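Local coordinates for spike protein P5 (Enterobacteria phage PRD1, PDB 1YQ5) that forms, as a homotrimer with proteins P31 and P2, the spike complexes at the fivefold vertices of the phage capsid, and is essential for infectivity, at residues Gly2-Ala6 against Thr139-Ile143; Asp5-Tyr11 against Ala34-Val40; Ala23-Phe29 against Lys121-Asp127; Met65-Thr71 against Leu131-Asn137; Tyr77-Val81 against Ala99-Leu105. All blocks are in the same frame, centred on the assembly; numbering follows the deposited sequence.

Contact 1 (Gly2-Ala6 against Thr139-Ile143); sequences GVTDA and TAAKI
Lys142 and Asp5 lie side by side, their side chains pointing the same way, but they meet through aliphatic carbon and not through charge: Lys142 CD is 3.9 Å from Asp5 OD1, while NZ runs on to a salt bridge with the C-terminal carboxylate of Asn144. With CG anti to the backbone N (chi1 -177°), the lysine stretches past Thr4, crossing it obliquely with CD 3.8 Å from Thr4 OG1. A long, flexible residue suits this place, since its methylenes cover the neighbours while the ammonium goes elsewhere. The hydroxyl of Thr4 bonds to the anti side of the Asp5 carboxylate, OG1 to OD1 2.6 Å; Lys57 also bridges to OD1, and Gly43 N holds OD2, so the buried acid is fixed in rotation. In the backbone, Lys142 N donates to Asp5 O at 2.9 Å. One residue further, Ala6 and Ala141 form a non-hydrogen-bonded pair, CB to CB 3.9 Å, where strand 5-11 runs antiparallel to strand 135-142 in the C-terminal jelly-roll domain of P5. These small methyls suit a face against which Leu60 and Leu106 of the second subunit pack. Nearer the chain start, Val3 sets CB 3.5 Å from Lys142 O, and a water links that same carbonyl oxygen to Thr4 N. Ile143 of the second subunit packs on Val3.

Contact 2 (Asp5-Tyr11 against Ala34-Val40); sequences DALSLMY and ALTVNSV
Ser8 O receives two amides from the facing strand: Val37 N at 2.8 Å and, more weakly, Asn38 N at 3.4 Å. Ser8 N returns a bond to Asn38 O. Two residues set opposite one make a classic beta bulge, which shifts the register between strand 5-11 and strand 35-40 at the edge of the jelly-roll sheet; pairing resumes with Leu9 opposite Thr36, and the next hydrogen-bonded pair is Met10 with Leu35. Val37, turned toward strand 5-11 at the bulge, lays CG2 3.8 Å from CB of Met10, a selenomethionine here, whose chain bends at chi2 (-78°) and chi3, bringing CE 3.9 Å from Leu35 CD2. On the other face Leu7 crosses Thr36 at about a right angle, CD1 to CG2 3.9 Å. Leu9 CD2 meets the hydroxyl side of the same threonine, 3.7 Å from OG1. Threonine serves both neighbours: its methyl packs, while its OG1 bonds to Lys46. The small Ala34 packs against the Tyr11 ring, CB to CD1 3.9 Å. Further out, Tyr11 OH is held by Asp30 O and its ring meets that of Phe29, while Ser8 OG bonds to Thr139 OG1 on the next strand. Tyr108 of the second subunit packs on Val37 and Asn38.

Contact 3 (Ala23-Phe29 against Lys121-Asp127); sequences ANALTDF and KFSLCND
Phe29 holds CG anti to its carbonyl carbon (chi1 -65°), which carries the ring across to strand 119-126, where Ser123 CA approaches one face. This is a CH-pi contact, CA lying 4.0 Å from the ring centroid and 19° off the normal. The far rim meets Leu124, CZ to CG 3.8 Å, so the aromatic ring covers both backbone and side chain. The backbone of Phe29 is fixed alongside, N donating to Phe122 O at 2.7 Å. Ser123 turns OG anti to its N (chi1 -173°), bringing the hydroxyl 2.9 Å from Thr27 O; a residue this small fits under the passing loop. At the other end Asn24 N donates to Asn126 O at 2.9 Å, and Ala25 N makes a weak bond to Cys125 SG. Asp28 OD2 stands 4.6 Å from Lys121 NZ, beyond a salt bridge, with a water joining them; the carboxylate instead pairs with Arg80 and Lys82. The loop 23-29 thus runs along one edge of strand 119-126, whose other edge is hydrogen-bonded to strand 76-83, while Phe122 and Leu124 reach into the sandwich toward strands 59-68 and 135-142.

Contact 4 (Met65-Thr71 against Leu131-Asn137); sequences MTVKNNT and LSNYIIN
Thr66 pairs with Asn137 and Lys68 with Ile135, antiparallel hydrogen-bonded pairs that join two neighbouring inner strands, 59-68 and 135-142, of one jelly-roll sheet. The backbone bonds include Thr66 N to Asn137 O at 2.9 Å and Ile135 N to Lys68 O at 2.9 Å. Apolar packing occupies the face turned to the opposite sheet. There Val67 and Ile136 lie side by side, CG2 to CG1 3.7 Å, and Met65 (a selenomethionine) runs alongside the other branch of the isoleucine, CG to CG2 4.1 Å. Branched and long apolar residues suit this face, which looks onto Phe122 and Leu124. On the reverse face, which carries Thr66, Lys68, Ile135 and Asn137, one water joins Thr66 OG1, Asn137 ND2 and Ile135 O. Another, beyond the strand ends, connects Asn70 N with Asn133 O. Charge appears at Lys68, whose coiled chain brings NZ 2.9 Å from Asn70 OD1 and into a salt bridge with Asp87 of the second subunit. Where the chains leave the sheet, Asn133, with CG anti to its N (chi1 172°), reaches Thr71 at about a right angle: ND2 donates to OG1 at 3.2 Å, and the hydroxyl lies only 9° out of the amide plane.

Contact 5 (Tyr77-Val81 against Ala99-Leu105); sequences YLLRV and AGGTISL
Tyr77 OH is hydrogen-bonded to Val72 O, which helps hold the phenol ring over the backbone of Gly100; CG lies anti to the tyrosine's carbonyl carbon (chi1 -81°), bringing the ring there. Gly100 CA sits 3.6 Å from the ring centroid and 15° off the normal, a CH-pi contact in which glycine suits its place because bare backbone can lie close to an aromatic face. Gly101 likewise keeps the chain slim beside Tyr77 and Leu79. Further along, Leu79 CD2 touches Ile103 CG2 at 3.9 Å, and Val81 and Leu105 reach toward each other tip to tip, CB to CD1 3.7 Å. Strands 76-83 and 100-109 belong to the two sheets of the jelly roll; their segments 77-81 and 100-105 cross at -24°, axes 6.7 Å apart. Polar residues of strand 100-109 face the other way: Thr102 OG1 bonds to Val89 O of the second subunit. Since no hydrogen bond joins the two segments, their cohesion rests on apolar packing and the fit of ring to glycine, while the backbone hydrogen bonds of each segment go to neighbours in its own sheet.

In the fold
Contacts 1, 2 and 4 are pairings within one five-stranded antiparallel sheet, ordered 35-40, 5-11, 135-142, 59-68, 100-109. Contacts 1 and 2 share Asp5 and Ala6, with centres about 11 Å apart; contacts 1 and 4 use opposite ends of strand 135-142, about 24 Å apart. Contact 5 packs the sheet's outermost strand within the chain, 100-109, against strand 76-83 of the second sheet, and contact 3 covers strand 119-126 beside it with a loop; their centres are about 10 Å apart. Contact 1 joins the two chain ends, enclosing contacts 3, 4 and 5 in sequence. Contact 5 thus packs one sheet on the other, and three such C-terminal domains form the trimer.

Contact 1 (Gly2-Ala6 against Thr139-Ile143)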
# COMPACT_ATOMS: atom_id res chain seq x y z
N GLY A 2 -15.19 13.18 -0.39
CA GLY A 2 -14.07 13.51 -1.25
C GLY A 2 -12.92 14.06 -0.42
O GLY A 2 -13.02 14.14 0.81
N VAL A 3 -11.84 14.46 -1.08
CA VAL A 3 -10.68 15.00 -0.38
C VAL A 3 -10.50 16.47 -0.73
O VAL A 3 -10.95 16.93 -1.78
CB VAL A 3 -9.41 14.21 -0.74
CG1 VAL A 3 -9.61 12.74 -0.43
CG2 VAL A 3 -9.07 14.41 -2.20
N THR A 4 -9.82 17.21 0.14
CA THR A 4 -9.60 18.63 -0.09
C THR A 4 -8.47 18.90 -1.07
O THR A 4 -8.52 19.87 -1.84
CB THR A 4 -9.27 19.35 1.23
OG1 THR A 4 -8.04 18.83 1.76
CG2 THR A 4 -10.38 19.13 2.25
N ASP A 5 -7.44 18.06 -1.05
CA ASP A 5 -6.31 18.23 -1.94
C ASP A 5 -5.78 16.90 -2.45
O ASP A 5 -5.74 15.91 -1.71
CB ASP A 5 -5.18 18.97 -1.22
CG ASP A 5 -5.64 20.27 -0.61
OD1 ASP A 5 -6.21 20.25 0.50
OD2 ASP A 5 -5.43 21.32 -1.25
N ALA A 6 -5.38 16.89 -3.71
CA ALA A 6 -4.85 15.68 -4.32
C ALA A 6 -4.12 16.04 -5.60
O ALA A 6 -4.40 17.07 -6.23
CB ALA A 6 -5.98 14.69 -4.62
N THR A 139 0.69 9.49 -6.98
CA THR A 139 -0.55 10.12 -6.55
C THR A 139 -0.53 10.36 -5.04
O THR A 139 -0.16 9.48 -4.26
CB THR A 139 -1.76 9.23 -6.88
OG1 THR A 139 -1.85 9.07 -8.30
CG2 THR A 139 -3.05 9.87 -6.37
N ALA A 140 -0.91 11.57 -4.65
CA ALA A 140 -0.96 11.92 -3.24
C ALA A 140 -2.28 12.63 -2.97
O ALA A 140 -2.74 13.44 -3.77
CB ALA A 140 0.20 12.82 -2.87
N ALA A 141 -2.90 12.30 -1.84
CA ALA A 141 -4.16 12.91 -1.46
C ALA A 141 -4.19 13.16 0.04
O ALA A 141 -3.80 12.30 0.83
CB ALA A 141 -5.33 12.01 -1.86
N LYS A 142 -4.63 14.36 0.42
CA LYS A 142 -4.74 14.72 1.82
C LYS A 142 -6.08 14.16 2.28
O LYS A 142 -7.12 14.62 1.81
CB LYS A 142 -4.73 16.24 1.97
CG LYS A 142 -4.75 16.74 3.41
CD LYS A 142 -4.72 18.26 3.45
CE LYS A 142 -4.59 18.79 4.87
NZ LYS A 142 -5.72 18.34 5.73
N ILE A 143 -6.08 13.17 3.16
CA ILE A 143 -7.34 12.59 3.61
C ILE A 143 -7.86 13.13 4.94
O ILE A 143 -8.95 12.78 5.37
CB ILE A 143 -7.27 11.05 3.69
CG1 ILE A 143 -6.39 10.62 4.86
CG2 ILE A 143 -6.73 10.48 2.38
CD1 ILE A 143 -6.57 9.16 5.21
O HOH W 1 -9.35 15.81 2.73

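Contact 2 (Asp5-Tyr11 against Ala34-Val40)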
# COMPACT_ATOMS: atom_id res chain seq x y z
N ASP A 5 -7.44 18.06 -1.05
CA ASP A 5 -6.31 18.23 -1.94
C ASP A 5 -5.78 16.90 -2.45
O ASP A 5 -5.74 15.91 -1.71
CB ASP A 5 -5.18 18.97 -1.22
CG ASP A 5 -5.64 20.27 -0.61
OD1 ASP A 5 -6.21 20.25 0.50
OD2 ASP A 5 -5.43 21.32 -1.25
N ALA A 6 -5.38 16.89 -3.71
CA ALA A 6 -4.85 15.68 -4.32
C ALA A 6 -4.12 16.04 -5.60
O ALA A 6 -4.40 17.07 -6.23
CB ALA A 6 -5.98 14.69 -4.62
N LEU A 7 -3.18 15.19 -5.99
CA LEU A 7 -2.42 15.40 -7.21
C LEU A 7 -1.99 14.04 -7.73
O LEU A 7 -1.44 13.23 -6.99
CB LEU A 7 -1.18 16.26 -6.93
CG LEU A 7 -0.31 16.58 -8.14
CD1 LEU A 7 -1.12 17.39 -9.13
CD2 LEU A 7 0.93 17.35 -7.71
N SER A 8 -2.28 13.78 -9.00
CA SER A 8 -1.91 12.51 -9.63
C SER A 8 -1.06 12.84 -10.85
O SER A 8 -1.47 13.63 -11.70
CB SER A 8 -3.17 11.74 -10.02
OG SER A 8 -2.85 10.44 -10.50
N LEU A 9 0.11 12.23 -10.93
CA LEU A 9 1.04 12.50 -12.02
C LEU A 9 1.48 11.25 -12.77
O LEU A 9 1.52 10.15 -12.21
CB LEU A 9 2.29 13.19 -11.48
CG LEU A 9 2.11 14.38 -10.53
CD1 LEU A 9 3.46 14.74 -9.91
CD2 LEU A 9 1.53 15.57 -11.29
N MSE A 10 1.82 11.44 -14.04
CA MSE A 10 2.33 10.37 -14.88
C MSE A 10 3.72 10.87 -15.28
O MSE A 10 3.86 11.91 -15.93
CB MSE A 10 1.44 10.16 -16.10
CG MSE A 10 1.72 8.87 -16.86
SE MSE A 10 3.29 8.99 -17.98
CE MSE A 10 2.51 10.04 -19.40
N TYR A 11 4.74 10.11 -14.87
CA TYR A 11 6.14 10.45 -15.10
C TYR A 11 6.78 9.44 -16.07
O TYR A 11 6.70 8.23 -15.86
CB TYR A 11 6.84 10.39 -13.74
CG TYR A 11 8.17 11.10 -13.61
CD1 TYR A 11 8.30 12.46 -13.90
CD2 TYR A 11 9.28 10.44 -13.08
CE1 TYR A 11 9.50 13.14 -13.66
CE2 TYR A 11 10.48 11.10 -12.83
CZ TYR A 11 10.58 12.45 -13.12
OH TYR A 11 11.76 13.12 -12.84
N ALA A 34 6.34 16.55 -15.06
CA ALA A 34 5.42 15.42 -15.04
C ALA A 34 4.06 15.83 -15.58
O ALA A 34 3.66 16.99 -15.47
CB ALA A 34 5.28 14.89 -13.62
N LEU A 35 3.35 14.88 -16.17
CA LEU A 35 2.02 15.15 -16.71
C LEU A 35 1.00 15.07 -15.58
O LEU A 35 0.93 14.07 -14.86
CB LEU A 35 1.66 14.12 -17.79
CG LEU A 35 0.23 14.17 -18.34
CD1 LEU A 35 -0.02 15.52 -19.00
CD2 LEU A 35 0.02 13.04 -19.34
N THR A 36 0.21 16.12 -15.41
CA THR A 36 -0.81 16.11 -14.37
C THR A 36 -2.04 15.36 -14.88
O THR A 36 -2.69 15.79 -15.82
CB THR A 36 -1.21 17.54 -13.96
OG1 THR A 36 -0.05 18.21 -13.43
CG2 THR A 36 -2.30 17.51 -12.88
N VAL A 37 -2.32 14.22 -14.26
CA VAL A 37 -3.46 13.39 -14.65
C VAL A 37 -4.73 13.89 -13.98
O VAL A 37 -5.81 13.86 -14.56
CB VAL A 37 -3.22 11.92 -14.24
CG1 VAL A 37 -4.46 11.09 -14.56
CG2 VAL A 37 -2.01 11.38 -14.98
N ASN A 38 -4.59 14.35 -12.74
CA ASN A 38 -5.73 14.86 -11.99
C ASN A 38 -5.21 15.72 -10.86
O ASN A 38 -4.19 15.40 -10.24
CB ASN A 38 -6.56 13.70 -11.43
CG ASN A 38 -7.80 14.17 -10.68
OD1 ASN A 38 -8.70 14.78 -11.26
ND2 ASN A 38 -7.84 13.89 -9.38
N SER A 39 -5.91 16.81 -10.59
CA SER A 39 -5.53 17.74 -9.53
C SER A 39 -6.78 18.18 -8.78
O SER A 39 -7.81 18.46 -9.39
CB SER A 39 -4.84 18.96 -10.14
OG SER A 39 -4.36 19.82 -9.12
N VAL A 40 -6.68 18.24 -7.45
CA VAL A 40 -7.80 18.66 -6.61
C VAL A 40 -7.28 19.69 -5.61
O VAL A 40 -6.31 19.44 -4.89
CB VAL A 40 -8.40 17.47 -5.84
CG1 VAL A 40 -9.54 17.95 -4.94
CG2 VAL A 40 -8.91 16.43 -6.82

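Contact 3 (Ala23-Phe29 against Lys121-Asp127)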
# COMPACT_ATOMS: atom_id res chain seq x y z
N ALA A 23 21.05 2.72 -12.56
CA ALA A 23 20.83 1.50 -11.81
C ALA A 23 21.38 1.63 -10.39
O ALA A 23 22.30 2.40 -10.14
CB ALA A 23 21.51 0.32 -12.52
N ASN A 24 20.78 0.88 -9.47
CA ASN A 24 21.20 0.83 -8.08
C ASN A 24 21.57 2.16 -7.43
O ASN A 24 22.65 2.29 -6.85
CB ASN A 24 22.39 -0.12 -7.92
CG ASN A 24 22.45 -0.74 -6.55
OD1 ASN A 24 23.52 -1.06 -6.03
ND2 ASN A 24 21.29 -0.93 -5.95
N ALA A 25 20.68 3.13 -7.51
CA ALA A 25 20.90 4.43 -6.91
C ALA A 25 19.54 5.10 -6.78
O ALA A 25 18.64 4.84 -7.58
CB ALA A 25 21.82 5.28 -7.78
N LEU A 26 19.38 5.95 -5.77
CA LEU A 26 18.12 6.64 -5.59
C LEU A 26 18.30 8.15 -5.58
O LEU A 26 18.67 8.73 -4.56
CB LEU A 26 17.44 6.19 -4.29
CG LEU A 26 16.91 4.76 -4.28
CD1 LEU A 26 16.34 4.45 -2.90
CD2 LEU A 26 15.84 4.58 -5.36
N THR A 27 18.05 8.77 -6.73
CA THR A 27 18.17 10.21 -6.87
C THR A 27 16.75 10.74 -6.97
O THR A 27 15.99 10.31 -7.85
CB THR A 27 18.94 10.59 -8.16
OG1 THR A 27 20.25 10.01 -8.12
CG2 THR A 27 19.06 12.11 -8.28
N ASP A 28 16.38 11.65 -6.08
CA ASP A 28 15.03 12.20 -6.08
C ASP A 28 14.62 12.78 -7.42
O ASP A 28 15.41 13.42 -8.11
CB ASP A 28 14.89 13.23 -4.96
CG ASP A 28 15.07 12.60 -3.58
OD1 ASP A 28 14.68 11.42 -3.42
OD2 ASP A 28 15.58 13.28 -2.67
N PHE A 29 13.36 12.55 -7.78
CA PHE A 29 12.81 13.00 -9.06
C PHE A 29 12.37 14.45 -9.14
O PHE A 29 11.75 14.99 -8.23
CB PHE A 29 11.60 12.13 -9.43
CG PHE A 29 11.92 10.69 -9.69
CD1 PHE A 29 10.97 9.71 -9.41
CD2 PHE A 29 13.13 10.31 -10.25
CE1 PHE A 29 11.23 8.37 -9.70
CE2 PHE A 29 13.40 8.98 -10.54
CZ PHE A 29 12.44 8.00 -10.26
N LYS A 121 9.27 13.81 -1.44
CA LYS A 121 10.29 13.48 -2.43
C LYS A 121 10.14 12.03 -2.88
O LYS A 121 9.89 11.14 -2.07
CB LYS A 121 11.68 13.72 -1.85
CG LYS A 121 11.96 15.17 -1.47
CD LYS A 121 13.36 15.34 -0.90
CE LYS A 121 13.66 16.81 -0.60
NZ LYS A 121 15.04 16.98 -0.06
N PHE A 122 10.28 11.80 -4.18
CA PHE A 122 10.12 10.46 -4.74
C PHE A 122 11.33 9.99 -5.54
O PHE A 122 12.00 10.78 -6.21
CB PHE A 122 8.89 10.41 -5.65
CG PHE A 122 7.61 10.82 -4.98
CD1 PHE A 122 7.30 12.16 -4.80
CD2 PHE A 122 6.72 9.85 -4.52
CE1 PHE A 122 6.12 12.55 -4.16
CE2 PHE A 122 5.53 10.22 -3.89
CZ PHE A 122 5.23 11.58 -3.71
N SER A 123 11.59 8.69 -5.47
CA SER A 123 12.69 8.09 -6.21
C SER A 123 12.54 6.58 -6.30
O SER A 123 11.94 5.94 -5.43
CB SER A 123 14.04 8.41 -5.56
OG SER A 123 15.11 7.96 -6.38
N LEU A 124 13.09 6.02 -7.36
CA LEU A 124 13.06 4.58 -7.57
C LEU A 124 14.10 4.22 -8.63
O LEU A 124 14.61 5.10 -9.33
CB LEU A 124 11.66 4.12 -8.02
CG LEU A 124 11.06 4.60 -9.34
CD1 LEU A 124 11.78 3.94 -10.52
CD2 LEU A 124 9.58 4.23 -9.38
N CYS A 125 14.42 2.94 -8.73
CA CYS A 125 15.38 2.45 -9.70
C CYS A 125 15.26 0.94 -9.67
O CYS A 125 14.41 0.40 -8.97
CB CYS A 125 16.81 2.80 -9.28
SG CYS A 125 17.44 1.79 -7.87
N ASN A 126 16.09 0.29 -10.46
CA ASN A 126 16.16 -1.16 -10.46
C ASN A 126 17.60 -1.33 -9.96
O ASN A 126 18.48 -0.57 -10.38
CB ASN A 126 16.03 -1.74 -11.86
CG ASN A 126 16.14 -3.25 -11.86
OD1 ASN A 126 15.14 -3.97 -11.69
ND2 ASN A 126 17.35 -3.75 -12.03
N ASP A 127 17.84 -2.29 -9.09
CA ASP A 127 19.18 -2.45 -8.54
C ASP A 127 20.20 -3.10 -9.48
O ASP A 127 21.38 -3.16 -9.16
CB ASP A 127 19.14 -3.24 -7.22
CG ASP A 127 18.62 -4.65 -7.39
OD1 ASP A 127 18.40 -5.09 -8.54
OD2 ASP A 127 18.43 -5.33 -6.37
O HOH W 2 16.71 7.38 -9.06
O HOH W 3 16.14 15.93 -2.83
O HOH W 4 11.32 14.21 -5.57

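Contact 4 (Met65-Thr71 against Leu131-Asn137)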
# COMPACT_ATOMS: atom_id res chain seq x y z
N MSE A 65 3.14 5.31 -5.39
CA MSE A 65 4.04 5.48 -6.51
C MSE A 65 4.23 4.10 -7.11
O MSE A 65 4.58 3.15 -6.41
CB MSE A 65 5.40 6.04 -6.09
CG MSE A 65 6.38 6.03 -7.26
SE MSE A 65 8.04 6.96 -6.95
CE MSE A 65 8.61 5.95 -5.37
N THR A 66 3.98 4.00 -8.41
CA THR A 66 4.11 2.73 -9.12
C THR A 66 5.00 2.89 -10.34
O THR A 66 5.17 3.99 -10.86
CB THR A 66 2.74 2.22 -9.60
OG1 THR A 66 2.12 3.22 -10.41
CG2 THR A 66 1.85 1.90 -8.41
N VAL A 67 5.56 1.78 -10.80
CA VAL A 67 6.40 1.80 -11.98
C VAL A 67 6.30 0.50 -12.76
O VAL A 67 6.17 -0.58 -12.19
CB VAL A 67 7.90 2.02 -11.63
CG1 VAL A 67 8.40 0.89 -10.74
CG2 VAL A 67 8.72 2.06 -12.92
N LYS A 68 6.32 0.65 -14.08
CA LYS A 68 6.33 -0.46 -15.01
C LYS A 68 7.42 -0.09 -16.01
O LYS A 68 7.45 1.03 -16.51
CB LYS A 68 5.00 -0.61 -15.76
CG LYS A 68 3.83 -1.20 -14.97
CD LYS A 68 4.19 -2.52 -14.29
CE LYS A 68 4.81 -3.55 -15.25
NZ LYS A 68 3.90 -3.99 -16.35
N ASN A 69 8.34 -1.02 -16.25
CA ASN A 69 9.42 -0.84 -17.21
C ASN A 69 9.61 -2.27 -17.70
O ASN A 69 10.57 -2.96 -17.34
CB ASN A 69 10.68 -0.31 -16.53
CG ASN A 69 11.75 0.09 -17.54
OD1 ASN A 69 12.32 -0.76 -18.22
ND2 ASN A 69 12.01 1.38 -17.64
N ASN A 70 8.65 -2.69 -18.52
CA ASN A 70 8.58 -4.04 -19.06
C ASN A 70 9.83 -4.64 -19.67
O ASN A 70 9.93 -5.87 -19.76
CB ASN A 70 7.42 -4.10 -20.06
CG ASN A 70 6.08 -3.82 -19.40
OD1 ASN A 70 6.04 -3.43 -18.23
ND2 ASN A 70 4.99 -4.01 -20.14
N THR A 71 10.78 -3.81 -20.08
CA THR A 71 12.01 -4.31 -20.67
C THR A 71 13.10 -4.63 -19.64
O THR A 71 14.20 -5.05 -20.00
CB THR A 71 12.57 -3.32 -21.71
OG1 THR A 71 12.55 -2.00 -21.16
CG2 THR A 71 11.72 -3.38 -22.98
N LEU A 131 16.80 2.32 -16.15
CA LEU A 131 15.43 2.33 -16.66
C LEU A 131 15.28 3.45 -17.68
O LEU A 131 15.51 4.61 -17.36
CB LEU A 131 14.44 2.54 -15.52
CG LEU A 131 14.49 1.56 -14.34
CD1 LEU A 131 13.45 1.95 -13.31
CD2 LEU A 131 14.25 0.14 -14.84
N SER A 132 14.90 3.10 -18.90
CA SER A 132 14.72 4.10 -19.95
C SER A 132 13.44 3.85 -20.73
O SER A 132 13.27 4.37 -21.84
CB SER A 132 15.92 4.11 -20.90
OG SER A 132 16.04 2.86 -21.55
N ASN A 133 12.54 3.06 -20.16
CA ASN A 133 11.27 2.72 -20.81
C ASN A 133 10.25 2.53 -19.69
O ASN A 133 9.57 1.51 -19.61
CB ASN A 133 11.44 1.44 -21.62
CG ASN A 133 10.12 0.90 -22.16
OD1 ASN A 133 9.29 1.66 -22.66
ND2 ASN A 133 9.93 -0.41 -22.06
N TYR A 134 10.15 3.53 -18.83
CA TYR A 134 9.29 3.47 -17.67
C TYR A 134 8.04 4.34 -17.69
O TYR A 134 7.99 5.39 -18.32
CB TYR A 134 10.11 3.84 -16.43
CG TYR A 134 10.72 5.23 -16.52
CD1 TYR A 134 10.00 6.36 -16.14
CD2 TYR A 134 12.01 5.41 -17.02
CE1 TYR A 134 10.53 7.64 -16.27
CE2 TYR A 134 12.56 6.69 -17.15
CZ TYR A 134 11.81 7.80 -16.77
OH TYR A 134 12.33 9.06 -16.91
N ILE A 135 7.01 3.86 -16.99
CA ILE A 135 5.78 4.61 -16.83
C ILE A 135 5.62 4.63 -15.32
O ILE A 135 5.38 3.60 -14.69
CB ILE A 135 4.56 3.92 -17.46
CG1 ILE A 135 4.69 3.93 -18.98
CG2 ILE A 135 3.29 4.67 -17.06
CD1 ILE A 135 4.74 5.33 -19.57
N ILE A 136 5.81 5.81 -14.74
CA ILE A 136 5.71 5.98 -13.31
C ILE A 136 4.51 6.85 -12.99
O ILE A 136 4.28 7.89 -13.61
CB ILE A 136 6.99 6.66 -12.75
CG1 ILE A 136 8.20 5.75 -12.99
CG2 ILE A 136 6.83 6.95 -11.26
CD1 ILE A 136 9.52 6.36 -12.59
N ASN A 137 3.71 6.39 -12.03
CA ASN A 137 2.54 7.13 -11.59
C ASN A 137 2.72 7.46 -10.13
O ASN A 137 3.08 6.59 -9.33
CB ASN A 137 1.27 6.31 -11.80
CG ASN A 137 0.84 6.26 -13.25
OD1 ASN A 137 0.27 7.22 -13.78
ND2 ASN A 137 1.13 5.14 -13.91
O HOH W 5 3.09 3.22 -13.11
O HOH W 6 7.44 -0.21 -19.97
O HOH W 7 14.66 0.27 -19.81

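Contact 5 (Tyr77-Val81 against Ala99-Leu105)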
# COMPACT_ATOMS: atom_id res chain seq x y z
N TYR A 77 13.19 -3.81 -8.06
CA TYR A 77 12.84 -2.41 -8.21
C TYR A 77 12.84 -1.86 -6.79
O TYR A 77 12.20 -2.42 -5.90
CB TYR A 77 11.47 -2.26 -8.86
CG TYR A 77 11.51 -2.41 -10.36
CD1 TYR A 77 11.41 -3.66 -10.96
CD2 TYR A 77 11.70 -1.30 -11.18
CE1 TYR A 77 11.49 -3.80 -12.35
CE2 TYR A 77 11.78 -1.43 -12.56
CZ TYR A 77 11.68 -2.68 -13.14
OH TYR A 77 11.76 -2.79 -14.51
N LEU A 78 13.57 -0.77 -6.59
CA LEU A 78 13.67 -0.13 -5.28
C LEU A 78 12.88 1.17 -5.32
O LEU A 78 13.09 2.00 -6.20
CB LEU A 78 15.13 0.17 -4.95
CG LEU A 78 16.13 -0.96 -5.18
CD1 LEU A 78 17.52 -0.48 -4.78
CD2 LEU A 78 15.74 -2.20 -4.36
N LEU A 79 11.98 1.34 -4.36
CA LEU A 79 11.17 2.56 -4.31
C LEU A 79 11.33 3.28 -2.99
O LEU A 79 11.45 2.66 -1.93
CB LEU A 79 9.69 2.24 -4.55
CG LEU A 79 9.34 1.74 -5.95
CD1 LEU A 79 9.83 0.31 -6.13
CD2 LEU A 79 7.83 1.80 -6.16
N ARG A 80 11.32 4.61 -3.05
CA ARG A 80 11.47 5.41 -1.85
C ARG A 80 10.69 6.72 -1.88
O ARG A 80 10.65 7.41 -2.90
CB ARG A 80 12.95 5.74 -1.60
CG ARG A 80 13.19 6.60 -0.38
CD ARG A 80 14.67 6.99 -0.27
NE ARG A 80 15.03 8.03 -1.22
CZ ARG A 80 16.27 8.31 -1.59
NH1 ARG A 80 17.29 7.61 -1.10
NH2 ARG A 80 16.51 9.30 -2.43
N VAL A 81 10.07 7.03 -0.75
CA VAL A 81 9.31 8.26 -0.57
C VAL A 81 9.86 8.90 0.69
O VAL A 81 10.06 8.23 1.70
CB VAL A 81 7.81 7.99 -0.34
CG1 VAL A 81 7.09 9.30 -0.04
CG2 VAL A 81 7.20 7.33 -1.57
N ALA A 99 7.15 -6.66 -14.02
CA ALA A 99 8.27 -5.82 -14.42
C ALA A 99 8.16 -4.42 -13.83
O ALA A 99 8.06 -3.43 -14.56
CB ALA A 99 8.35 -5.75 -15.95
N GLY A 100 8.17 -4.35 -12.51
CA GLY A 100 8.07 -3.06 -11.85
C GLY A 100 7.84 -3.22 -10.36
O GLY A 100 8.16 -4.26 -9.79
N GLY A 101 7.29 -2.19 -9.74
CA GLY A 101 7.04 -2.25 -8.32
C GLY A 101 5.99 -1.27 -7.87
O GLY A 101 5.48 -0.47 -8.66
N THR A 102 5.68 -1.31 -6.58
CA THR A 102 4.67 -0.45 -6.01
C THR A 102 4.97 -0.10 -4.56
O THR A 102 5.46 -0.94 -3.81
CB THR A 102 3.29 -1.15 -6.03
OG1 THR A 102 2.88 -1.40 -7.38
CG2 THR A 102 2.24 -0.30 -5.32
N ILE A 103 4.69 1.14 -4.18
CA ILE A 103 4.84 1.55 -2.79
C ILE A 103 3.66 2.47 -2.49
O ILE A 103 3.39 3.43 -3.22
CB ILE A 103 6.18 2.29 -2.49
CG1 ILE A 103 6.33 2.45 -0.97
CG2 ILE A 103 6.21 3.66 -3.16
CD1 ILE A 103 7.68 2.99 -0.52
N SER A 104 2.94 2.16 -1.42
CA SER A 104 1.79 2.94 -1.01
C SER A 104 1.91 3.22 0.47
O SER A 104 2.29 2.34 1.24
CB SER A 104 0.49 2.19 -1.30
OG SER A 104 0.27 2.13 -2.70
N LEU A 105 1.58 4.44 0.86
CA LEU A 105 1.72 4.86 2.24
C LEU A 105 0.65 5.83 2.73
O LEU A 105 0.19 6.69 1.98
CB LEU A 105 3.07 5.56 2.41
CG LEU A 105 4.33 4.85 1.92
CD1 LEU A 105 5.31 5.87 1.35
CD2 LEU A 105 4.96 4.08 3.07